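6-phospho-beta-d glycosidase (Streptococcus pyogenes, PDB 5FOO) probably hydrolyses 6-phospho-beta-glucosides as a family 1 glycoside hydrolase, and binds 6-phosphocyclophellitol in its active-site pocket. Local coordinates at residues Arg22-His27 and Trp79-Asp84; Arg28-Tyr33 and Leu122-Tyr127. The protein carries 1 engineered substitution. All blocks are in the same frame, centred on the assembly; numbering follows the deposited sequence.

Interaction 1: Arg22-His27 and Trp79-Asp84; sequences RFAKQH and WTRLID. With PO4 (phosphate ion), chain M.
R81 grips the carbonyl of F23 end-on with both terminal nitrogens. R81 NH1 to F23 O is 2.9 Å and nearly straight (159°). R81 NH2 to F23 O is 3.2 Å and more bent. The oxygen lies in the guanidinium plane. K25 CB sits over one face of that group, and K25 CG packs on R81 CB at 3.6 Å. At the other end, H27 NE2 donates to D84 O at 2.7 Å, close to the ring plane. H27 ND1 turns to a phosphate oxygen, O3. Both ring nitrogens act as donors, consistent with a doubly protonated ring beside the anion; the ion is probably from the crystallisation liquor. Q26 NE2 meets D84 OD1 at 2.8 Å in an almost linear bond, coming from above the carboxylate plane. The Q26 chain is fully extended (chi1 -179°, chi2 175°), which carries its amide out to D84. H27 N also bonds to T80 O.

The fold is a TIM barrel. Here the loop between helices 16-19 and 30-37 lies against short helix 79-82, which follows barrel strand 72-76.

Further out, a type II turn from R22 to K25 presents F23 O to the arginine. Water 2 joins A24 O, Q26 N and R81 O. R81 NE forms a salt bridge with E20, and Y98 makes a cation-pi contact with the guanidinium. K25 NZ passes T80 OG1 and goes on to Q78 and D32.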
ATOM      1  N   ARG A  22      -5.731  16.457  -9.473  1.00 27.33           N
ATOM      2  CA  ARG A  22      -5.850  16.135 -10.891  1.00 26.04           C
ATOM      3  C   ARG A  22      -5.322  17.234 -11.804  1.00 25.88           C
ATOM      4  O   ARG A  22      -5.443  17.129 -13.005  1.00 26.23           O
ATOM      5  CB  ARG A  22      -7.284  15.835 -11.222  1.00 26.61           C
ATOM      6  CG  ARG A  22      -7.743  14.521 -10.568  1.00 28.19           C
ATOM      7  CD  ARG A  22      -9.186  14.163 -11.026  1.00 28.97           C
ATOM      8  NE  ARG A  22      -9.327  14.097 -12.478  1.00 27.06           N
ATOM      9  CZ  ARG A  22     -10.473  14.048 -13.174  1.00 30.25           C
ATOM     10  NH1 ARG A  22     -11.696  14.029 -12.604  1.00 32.23           N
ATOM     11  NH2 ARG A  22     -10.406  14.039 -14.487  1.00 27.00           N
ATOM     12  N   PHE A  23      -4.679  18.245 -11.226  1.00 25.30           N
ATOM     13  CA  PHE A  23      -4.107  19.329 -11.969  1.00 27.67           C
ATOM     14  C   PHE A  23      -3.265  18.761 -13.061  1.00 28.09           C
ATOM     15  O   PHE A  23      -2.434  17.959 -12.738  1.00 27.35           O
ATOM     16  CB  PHE A  23      -3.210  20.159 -11.083  1.00 29.10           C
ATOM     17  CG  PHE A  23      -3.918  20.750  -9.911  1.00 29.38           C
ATOM     18  CD1 PHE A  23      -4.684  21.875 -10.059  1.00 27.35           C
ATOM     19  CD2 PHE A  23      -3.787  20.171  -8.631  1.00 32.50           C
ATOM     20  CE1 PHE A  23      -5.336  22.427  -8.960  1.00 30.37           C
ATOM     21  CE2 PHE A  23      -4.423  20.733  -7.544  1.00 29.23           C
ATOM     22  CZ  PHE A  23      -5.189  21.855  -7.713  1.00 30.35           C
ATOM     23  N   ALA A  24      -3.510  19.195 -14.319  1.00 28.33           N
ATOM     24  CA  ALA A  24      -2.816  18.736 -15.548  1.00 30.54           C
ATOM     25  C   ALA A  24      -2.706  17.216 -15.790  1.00 33.25           C
ATOM     26  O   ALA A  24      -1.745  16.761 -16.421  1.00 38.22           O
ATOM     27  CB  ALA A  24      -1.441  19.355 -15.644  1.00 28.09           C
ATOM     28  N   LYS A  25      -3.674  16.443 -15.313  1.00 29.18           N
ATOM     29  CA  LYS A  25      -3.586  15.015 -15.413  1.00 27.64           C
ATOM     30  C   LYS A  25      -4.468  14.605 -16.532  1.00 28.95           C
ATOM     31  O   LYS A  25      -5.669  14.839 -16.472  1.00 27.54           O
ATOM     32  CB  LYS A  25      -3.951  14.296 -14.086  1.00 27.61           C
ATOM     33  CG  LYS A  25      -3.443  12.862 -14.010  1.00 27.76           C
ATOM     34  CD  LYS A  25      -3.689  12.201 -12.656  1.00 27.80           C
ATOM     35  CE  LYS A  25      -5.161  11.838 -12.509  1.00 26.45           C
ATOM     36  NZ  LYS A  25      -5.537  11.092 -11.282  1.00 30.87           N
ATOM     37  N   GLN A  26      -3.899  13.915 -17.508  1.00 27.54           N
ATOM     38  CA  GLN A  26      -4.587  13.670 -18.760  1.00 28.07           C
ATOM     39  C   GLN A  26      -5.787  12.737 -18.607  1.00 28.84           C
ATOM     40  O   GLN A  26      -6.788  12.894 -19.313  1.00 24.35           O
ATOM     41  CB  GLN A  26      -3.593  13.124 -19.787  1.00 29.28           C
ATOM     42  CG  GLN A  26      -4.173  12.857 -21.152  1.00 29.90           C
ATOM     43  CD  GLN A  26      -3.140  12.415 -22.201  1.00 31.27           C
ATOM     44  OE1 GLN A  26      -1.928  12.530 -22.067  1.00 29.24           O
ATOM     45  NE2 GLN A  26      -3.651  11.913 -23.271  1.00 31.98           N
ATOM     46  N   HIS A  27      -5.693  11.723 -17.757  1.00 26.59           N
ATOM     47  CA  HIS A  27      -6.712  10.675 -17.780  1.00 25.90           C
ATOM     48  C   HIS A  27      -7.259  10.561 -16.404  1.00 25.23           C
ATOM     49  O   HIS A  27      -6.605  10.947 -15.431  1.00 23.63           O
ATOM     50  CB  HIS A  27      -6.101   9.284 -18.163  1.00 27.54           C
ATOM     51  CG  HIS A  27      -5.381   9.218 -19.486  1.00 27.61           C
ATOM     52  ND1 HIS A  27      -6.036   9.032 -20.690  1.00 31.08           N
ATOM     53  CD2 HIS A  27      -4.058   9.206 -19.785  1.00 27.37           C
ATOM     54  CE1 HIS A  27      -5.163   8.945 -21.677  1.00 27.35           C
ATOM     55  NE2 HIS A  27      -3.952   9.099 -21.165  1.00 28.83           N
ATOM     56  N   TRP A  79      -0.085   6.060 -13.639  1.00 25.75           N
ATOM     57  CA  TRP A  79      -0.273   5.670 -15.006  1.00 23.99           C
ATOM     58  C   TRP A  79      -1.117   6.712 -15.777  1.00 23.72           C
ATOM     59  O   TRP A  79      -0.807   7.065 -16.939  1.00 22.10           O
ATOM     60  CB  TRP A  79      -0.983   4.310 -14.956  1.00 25.02           C
ATOM     61  CG  TRP A  79      -0.967   3.491 -16.170  1.00 26.34           C
ATOM     62  CD1 TRP A  79      -0.545   3.856 -17.413  1.00 25.10           C
ATOM     63  CD2 TRP A  79      -1.421   2.117 -16.271  1.00 28.74           C
ATOM     64  NE1 TRP A  79      -0.717   2.808 -18.297  1.00 25.55           N
ATOM     65  CE2 TRP A  79      -1.243   1.725 -17.619  1.00 27.72           C
ATOM     66  CE3 TRP A  79      -1.968   1.181 -15.341  1.00 25.35           C
ATOM     67  CZ2 TRP A  79      -1.597   0.462 -18.072  1.00 27.57           C
ATOM     68  CZ3 TRP A  79      -2.304  -0.060 -15.789  1.00 26.00           C
ATOM     69  CH2 TRP A  79      -2.139  -0.415 -17.156  1.00 25.74           C
ATOM     70  N   THR A  80      -2.163   7.213 -15.119  1.00 22.90           N
ATOM     71  CA  THR A  80      -3.066   8.174 -15.708  1.00 24.16           C
ATOM     72  C   THR A  80      -2.459   9.565 -15.901  1.00 25.93           C
ATOM     73  O   THR A  80      -3.012  10.328 -16.658  1.00 26.35           O
ATOM     74  CB  THR A  80      -4.350   8.339 -14.854  1.00 26.94           C
ATOM     75  OG1 THR A  80      -4.020   8.701 -13.490  1.00 25.02           O
ATOM     76  CG2 THR A  80      -5.171   7.083 -14.914  1.00 24.03           C
ATOM     77  N   ARG A  81      -1.325   9.877 -15.253  1.00 26.28           N
ATOM     78  CA  ARG A  81      -0.579  11.153 -15.487  1.00 26.25           C
ATOM     79  C   ARG A  81       0.572  10.974 -16.464  1.00 26.67           C
ATOM     80  O   ARG A  81       0.786  11.820 -17.292  1.00 25.39           O
ATOM     81  CB  ARG A  81      -0.013  11.707 -14.159  1.00 25.51           C
ATOM     82  CG  ARG A  81       0.724  13.011 -14.315  1.00 24.92           C
ATOM     83  CD  ARG A  81       1.181  13.564 -13.008  1.00 24.68           C
ATOM     84  NE  ARG A  81       0.110  13.931 -12.107  1.00 25.38           N
ATOM     85  CZ  ARG A  81      -0.700  14.969 -12.227  1.00 26.29           C
ATOM     86  NH1 ARG A  81      -0.607  15.778 -13.224  1.00 25.01           N
ATOM     87  NH2 ARG A  81      -1.650  15.196 -11.278  1.00 28.94           N
ATOM     88  N   LEU A  82       1.336   9.900 -16.329  1.00 28.82           N
ATOM     89  CA  LEU A  82       2.574   9.738 -17.137  1.00 27.80           C
ATOM     90  C   LEU A  82       2.316   9.370 -18.602  1.00 27.88           C
ATOM     91  O   LEU A  82       3.076   9.766 -19.482  1.00 28.02           O
ATOM     92  CB  LEU A  82       3.495   8.696 -16.544  1.00 26.19           C
ATOM     93  CG  LEU A  82       4.888   8.570 -17.203  1.00 27.64           C
ATOM     94  CD1 LEU A  82       5.612   9.944 -17.282  1.00 25.95           C
ATOM     95  CD2 LEU A  82       5.708   7.574 -16.394  1.00 29.26           C
ATOM     96  N   ILE A  83       1.260   8.600 -18.860  1.00 27.09           N
ATOM     97  CA  ILE A  83       1.040   8.047 -20.167  1.00 26.24           C
ATOM     98  C   ILE A  83      -0.030   8.769 -20.964  1.00 28.51           C
ATOM     99  O   ILE A  83      -1.072   9.141 -20.450  1.00 29.24           O
ATOM    100  CB  ILE A  83       0.744   6.537 -20.064  1.00 26.55           C
ATOM    101  CG1 ILE A  83       1.921   5.781 -19.452  1.00 26.73           C
ATOM    102  CG2 ILE A  83       0.391   5.962 -21.447  1.00 28.22           C
ATOM    103  CD1 ILE A  83       3.274   5.941 -20.174  1.00 27.78           C
ATOM    104  N   ASP A  84       0.259   8.988 -22.239  1.00 27.80           N
ATOM    105  CA  ASP A  84      -0.637   9.660 -23.134  1.00 27.77           C
ATOM    106  C   ASP A  84      -1.509   8.567 -23.792  1.00 29.92           C
ATOM    107  O   ASP A  84      -2.673   8.425 -23.454  1.00 27.71           O
ATOM    108  CB  ASP A  84       0.173  10.493 -24.141  1.00 28.22           C
ATOM    109  CG  ASP A  84      -0.690  11.087 -25.277  1.00 30.96           C
ATOM    110  OD1 ASP A  84      -1.929  10.987 -25.304  1.00 33.07           O
ATOM    111  OD2 ASP A  84      -0.104  11.634 -26.196  1.00 32.53           O
TER
HETATM  112  P   PO4 M1470      -9.969   9.112 -19.766  1.00 47.97           P
HETATM  113  O1  PO4 M1470     -11.171   8.227 -20.079  1.00 58.84           O
HETATM  114  O2  PO4 M1470      -9.791  10.317 -20.661  1.00 55.99           O
HETATM  115  O3  PO4 M1470      -8.696   8.209 -20.066  1.00 42.34           O
HETATM  116  O4  PO4 M1470     -10.210   9.682 -18.429  1.00 35.77           O
HETATM  117  O   HOH W   1       0.956  16.298 -15.429  1.00 28.91           O
HETATM  118  O   HOH W   2      -0.916  13.911 -17.546  1.00 29.27           O

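Interaction 2: Arg28-Tyr33 and Leu122-Tyr127. With PO4 (phosphate ion), chain M.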
ATOM      1  N   ARG A  28      -8.428   9.928 -16.319  1.00 26.93           N
ATOM      2  CA  ARG A  28      -9.025   9.528 -15.051  1.00 29.62           C
ATOM      3  C   ARG A  28      -8.628   8.133 -14.611  1.00 30.11           C
ATOM      4  O   ARG A  28      -8.644   7.180 -15.411  1.00 28.55           O
ATOM      5  CB  ARG A  28     -10.567   9.583 -15.133  1.00 31.48           C
ATOM      6  CG  ARG A  28     -11.082  10.998 -15.489  1.00 33.38           C
ATOM      7  CD  ARG A  28     -12.549  11.006 -15.906  1.00 36.67           C
ATOM      8  NE  ARG A  28     -12.740  10.203 -17.096  1.00 31.28           N
ATOM      9  CZ  ARG A  28     -13.902   9.979 -17.686  1.00 33.63           C
ATOM     10  NH1 ARG A  28     -15.043  10.489 -17.241  1.00 31.77           N
ATOM     11  NH2 ARG A  28     -13.894   9.237 -18.751  1.00 36.87           N
ATOM     12  N   ASN A  29      -8.284   8.025 -13.331  1.00 27.09           N
ATOM     13  CA  ASN A  29      -8.200   6.746 -12.717  1.00 26.61           C
ATOM     14  C   ASN A  29      -9.550   6.263 -12.223  1.00 26.00           C
ATOM     15  O   ASN A  29     -10.515   6.976 -12.346  1.00 26.31           O
ATOM     16  CB  ASN A  29      -7.064   6.710 -11.655  1.00 27.71           C
ATOM     17  CG  ASN A  29      -7.337   7.541 -10.405  1.00 27.17           C
ATOM     18  OD1 ASN A  29      -8.395   7.498  -9.809  1.00 30.41           O
ATOM     19  ND2 ASN A  29      -6.307   8.202  -9.940  1.00 27.44           N
ATOM     20  N   LEU A  30      -9.622   5.059 -11.665  1.00 26.83           N
ATOM     21  CA  LEU A  30     -10.916   4.535 -11.212  1.00 25.48           C
ATOM     22  C   LEU A  30     -11.534   5.443 -10.209  1.00 29.90           C
ATOM     23  O   LEU A  30     -12.736   5.734 -10.329  1.00 31.43           O
ATOM     24  CB  LEU A  30     -10.828   3.151 -10.624  1.00 25.53           C
ATOM     25  CG  LEU A  30     -10.276   2.097 -11.553  1.00 27.71           C
ATOM     26  CD1 LEU A  30     -10.339   0.722 -10.933  1.00 30.77           C
ATOM     27  CD2 LEU A  30     -10.972   2.100 -12.911  1.00 31.28           C
ATOM     28  N   PHE A  31     -10.763   5.909  -9.224  1.00 27.68           N
ATOM     29  CA  PHE A  31     -11.365   6.794  -8.192  1.00 30.32           C
ATOM     30  C   PHE A  31     -11.805   8.203  -8.687  1.00 30.85           C
ATOM     31  O   PHE A  31     -12.835   8.710  -8.250  1.00 30.06           O
ATOM     32  CB  PHE A  31     -10.475   6.923  -6.968  1.00 28.61           C
ATOM     33  CG  PHE A  31     -10.774   5.909  -5.899  1.00 31.49           C
ATOM     34  CD1 PHE A  31     -11.846   6.094  -5.031  1.00 29.20           C
ATOM     35  CD2 PHE A  31      -9.954   4.780  -5.732  1.00 31.86           C
ATOM     36  CE1 PHE A  31     -12.107   5.157  -4.036  1.00 33.93           C
ATOM     37  CE2 PHE A  31     -10.206   3.840  -4.753  1.00 31.89           C
ATOM     38  CZ  PHE A  31     -11.293   4.011  -3.895  1.00 34.30           C
ATOM     39  N   ASP A  32     -11.046   8.797  -9.614  1.00 28.66           N
ATOM     40  CA  ASP A  32     -11.412  10.041 -10.212  1.00 29.84           C
ATOM     41  C   ASP A  32     -12.780   9.867 -10.883  1.00 31.26           C
ATOM     42  O   ASP A  32     -13.639  10.758 -10.775  1.00 30.82           O
ATOM     43  CB  ASP A  32     -10.449  10.497 -11.309  1.00 30.10           C
ATOM     44  CG  ASP A  32      -9.001  10.586 -10.862  1.00 30.66           C
ATOM     45  OD1 ASP A  32      -8.748  11.043  -9.732  1.00 31.82           O
ATOM     46  OD2 ASP A  32      -8.116  10.234 -11.687  1.00 31.35           O
ATOM     47  N   TYR A  33     -12.943   8.761 -11.609  1.00 29.27           N
ATOM     48  CA  TYR A  33     -14.180   8.479 -12.325  1.00 33.41           C
ATOM     49  C   TYR A  33     -15.381   8.306 -11.399  1.00 33.85           C
ATOM     50  O   TYR A  33     -16.492   8.893 -11.622  1.00 29.69           O
ATOM     51  CB  TYR A  33     -14.060   7.219 -13.169  1.00 32.89           C
ATOM     52  CG  TYR A  33     -15.348   6.886 -13.874  1.00 30.74           C
ATOM     53  CD1 TYR A  33     -15.762   7.650 -14.967  1.00 32.63           C
ATOM     54  CD2 TYR A  33     -16.120   5.776 -13.492  1.00 31.06           C
ATOM     55  CE1 TYR A  33     -16.936   7.343 -15.642  1.00 33.14           C
ATOM     56  CE2 TYR A  33     -17.290   5.446 -14.164  1.00 33.55           C
ATOM     57  CZ  TYR A  33     -17.693   6.256 -15.228  1.00 33.86           C
ATOM     58  OH  TYR A  33     -18.813   5.969 -15.904  1.00 39.96           O
ATOM     59  N   LEU A 122      -5.798   2.159 -11.521  1.00 25.47           N
ATOM     60  CA  LEU A 122      -6.017   1.774 -12.902  1.00 25.09           C
ATOM     61  C   LEU A 122      -6.724   2.900 -13.671  1.00 24.58           C
ATOM     62  O   LEU A 122      -7.709   3.491 -13.184  1.00 28.51           O
ATOM     63  CB  LEU A 122      -6.830   0.469 -12.946  1.00 25.54           C
ATOM     64  CG  LEU A 122      -7.103  -0.070 -14.333  1.00 30.20           C
ATOM     65  CD1 LEU A 122      -5.947  -0.927 -14.822  1.00 31.61           C
ATOM     66  CD2 LEU A 122      -8.406  -0.857 -14.372  1.00 33.06           C
ATOM     67  N   PRO A 123      -6.287   3.200 -14.891  1.00 27.27           N
ATOM     68  CA  PRO A 123      -7.103   4.082 -15.770  1.00 26.93           C
ATOM     69  C   PRO A 123      -8.509   3.533 -16.073  1.00 28.90           C
ATOM     70  O   PRO A 123      -8.673   2.375 -16.542  1.00 27.00           O
ATOM     71  CB  PRO A 123      -6.323   4.122 -17.074  1.00 26.49           C
ATOM     72  CG  PRO A 123      -4.957   3.687 -16.755  1.00 25.59           C
ATOM     73  CD  PRO A 123      -5.102   2.691 -15.595  1.00 27.13           C
ATOM     74  N   ILE A 124      -9.522   4.347 -15.815  1.00 30.96           N
ATOM     75  CA  ILE A 124     -10.907   3.980 -16.222  1.00 31.01           C
ATOM     76  C   ILE A 124     -10.987   3.551 -17.687  1.00 28.48           C
ATOM     77  O   ILE A 124     -11.702   2.614 -18.000  1.00 30.56           O
ATOM     78  CB  ILE A 124     -11.932   5.085 -15.868  1.00 31.55           C
ATOM     79  CG1 ILE A 124     -13.395   4.555 -15.915  1.00 32.94           C
ATOM     80  CG2 ILE A 124     -11.750   6.270 -16.785  1.00 32.03           C
ATOM     81  CD1 ILE A 124     -13.693   3.417 -14.938  1.00 33.51           C
ATOM     82  N   ALA A 125     -10.210   4.120 -18.610  1.00 30.21           N
ATOM     83  CA  ALA A 125     -10.417   3.719 -20.007  1.00 28.08           C
ATOM     84  C   ALA A 125     -10.055   2.244 -20.218  1.00 29.39           C
ATOM     85  O   ALA A 125     -10.673   1.558 -21.055  1.00 28.40           O
ATOM     86  CB  ALA A 125      -9.645   4.607 -21.003  1.00 30.09           C
ATOM     87  N   LEU A 126      -9.076   1.742 -19.457  1.00 30.20           N
ATOM     88  CA  LEU A 126      -8.686   0.315 -19.536  1.00 28.36           C
ATOM     89  C   LEU A 126      -9.666  -0.609 -18.864  1.00 28.33           C
ATOM     90  O   LEU A 126      -9.832  -1.725 -19.311  1.00 28.94           O
ATOM     91  CB  LEU A 126      -7.270   0.075 -19.011  1.00 27.62           C
ATOM     92  CG  LEU A 126      -6.189   0.872 -19.762  1.00 28.69           C
ATOM     93  CD1 LEU A 126      -4.786   0.566 -19.166  1.00 27.45           C
ATOM     94  CD2 LEU A 126      -6.297   0.677 -21.302  1.00 27.57           C
ATOM     95  N   TYR A 127     -10.311  -0.162 -17.790  1.00 28.74           N
ATOM     96  CA  TYR A 127     -11.442  -0.896 -17.253  1.00 29.63           C
ATOM     97  C   TYR A 127     -12.571  -0.998 -18.279  1.00 28.63           C
ATOM     98  O   TYR A 127     -13.027  -2.090 -18.578  1.00 29.19           O
ATOM     99  CB  TYR A 127     -11.978  -0.316 -15.937  1.00 30.53           C
ATOM    100  CG  TYR A 127     -13.126  -1.184 -15.486  1.00 31.52           C
ATOM    101  CD1 TYR A 127     -12.888  -2.449 -14.950  1.00 32.38           C
ATOM    102  CD2 TYR A 127     -14.475  -0.770 -15.661  1.00 34.50           C
ATOM    103  CE1 TYR A 127     -13.942  -3.264 -14.566  1.00 33.15           C
ATOM    104  CE2 TYR A 127     -15.542  -1.589 -15.275  1.00 32.49           C
ATOM    105  CZ  TYR A 127     -15.271  -2.824 -14.744  1.00 33.71           C
ATOM    106  OH  TYR A 127     -16.276  -3.655 -14.377  1.00 32.77           O
TER
HETATM  107  P   PO4 M1470      -9.969   9.112 -19.766  1.00 47.97           P
HETATM  108  O1  PO4 M1470     -11.171   8.227 -20.079  1.00 58.84           O
HETATM  109  O2  PO4 M1470      -9.791  10.317 -20.661  1.00 55.99           O
HETATM  110  O3  PO4 M1470      -8.696   8.209 -20.066  1.00 42.34           O
HETATM  111  O4  PO4 M1470     -10.210   9.682 -18.429  1.00 35.77           O
HETATM  112  O   HOH W   3      -8.432   6.504 -18.163  1.00 25.10           O
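The Y33 ring has I124 CG1 over one face, a CH-pi contact 4.0 Å from the ring centroid and 23° off its normal. At the edge of the ring, in plane, lies R28 NH1. The R28 guanidinium in turn has Y33 CD1 over one face, offset toward the rim, and phosphate O1 at its edge. I124 crosses Y33 at about a right angle. At chi1 -164° the CG1 branch of I124 swings away from its own amide nitrogen and onto the Y33 ring, while CG2 packs on R28 CB.

The contact joins the starts of two helices, 30-37 and 124-130, in the connections that follow barrel strands 9-13 and 112-116 of the TIM barrel. N29 and P123 are their N-cap residues, and their backbones form a single beta bridge. I124 N donates to R28 O at 3.0 Å. L30 N makes a weak bond to L122 O.

Around L30 the contact is apolar. L30 CD2 touches I124 CD1 at 3.6 Å and Y127 CB, and L30 CD1 meets L122 CB.

N29 and D32 form a capping box at the start of helix 30-37. D32 N bonds to N29 OD1, and N29 N returns to D32 OD2 at 2.8 Å. N29 ND2 is held by Q78.

R28 binds the phosphate ion through three nitrogens. Its N and NE both reach O4, and NH2 reaches O1. NH1 makes a salt bridge with E36. Water 3 donates to R28 O at 2.8 Å and to phosphate O3, and accepts from A125 N.

How the interactions relate
From the N terminus the chain passes barrel strand 9-13 and helix 16-19, then runs through 22-27 straight into 28-33. Interaction 1 closes when 79-84 returns beyond strand 72-76. Interaction 2 closes later, when 122-127 follows strand 112-116. The two loops therefore cross rather than nest. One continuous piece after the first barrel strand is tied to the segments after the second and third. The contacts also touch directly: K25 NZ bridges to D32 OD2 at 2.7 Å, and W79 packs on L126. One phosphate ion is shared by H27 and R28. The bound 6-phosphocyclophellitol is about 12 Å from the N29 side chain and about 14 Å from that of K25.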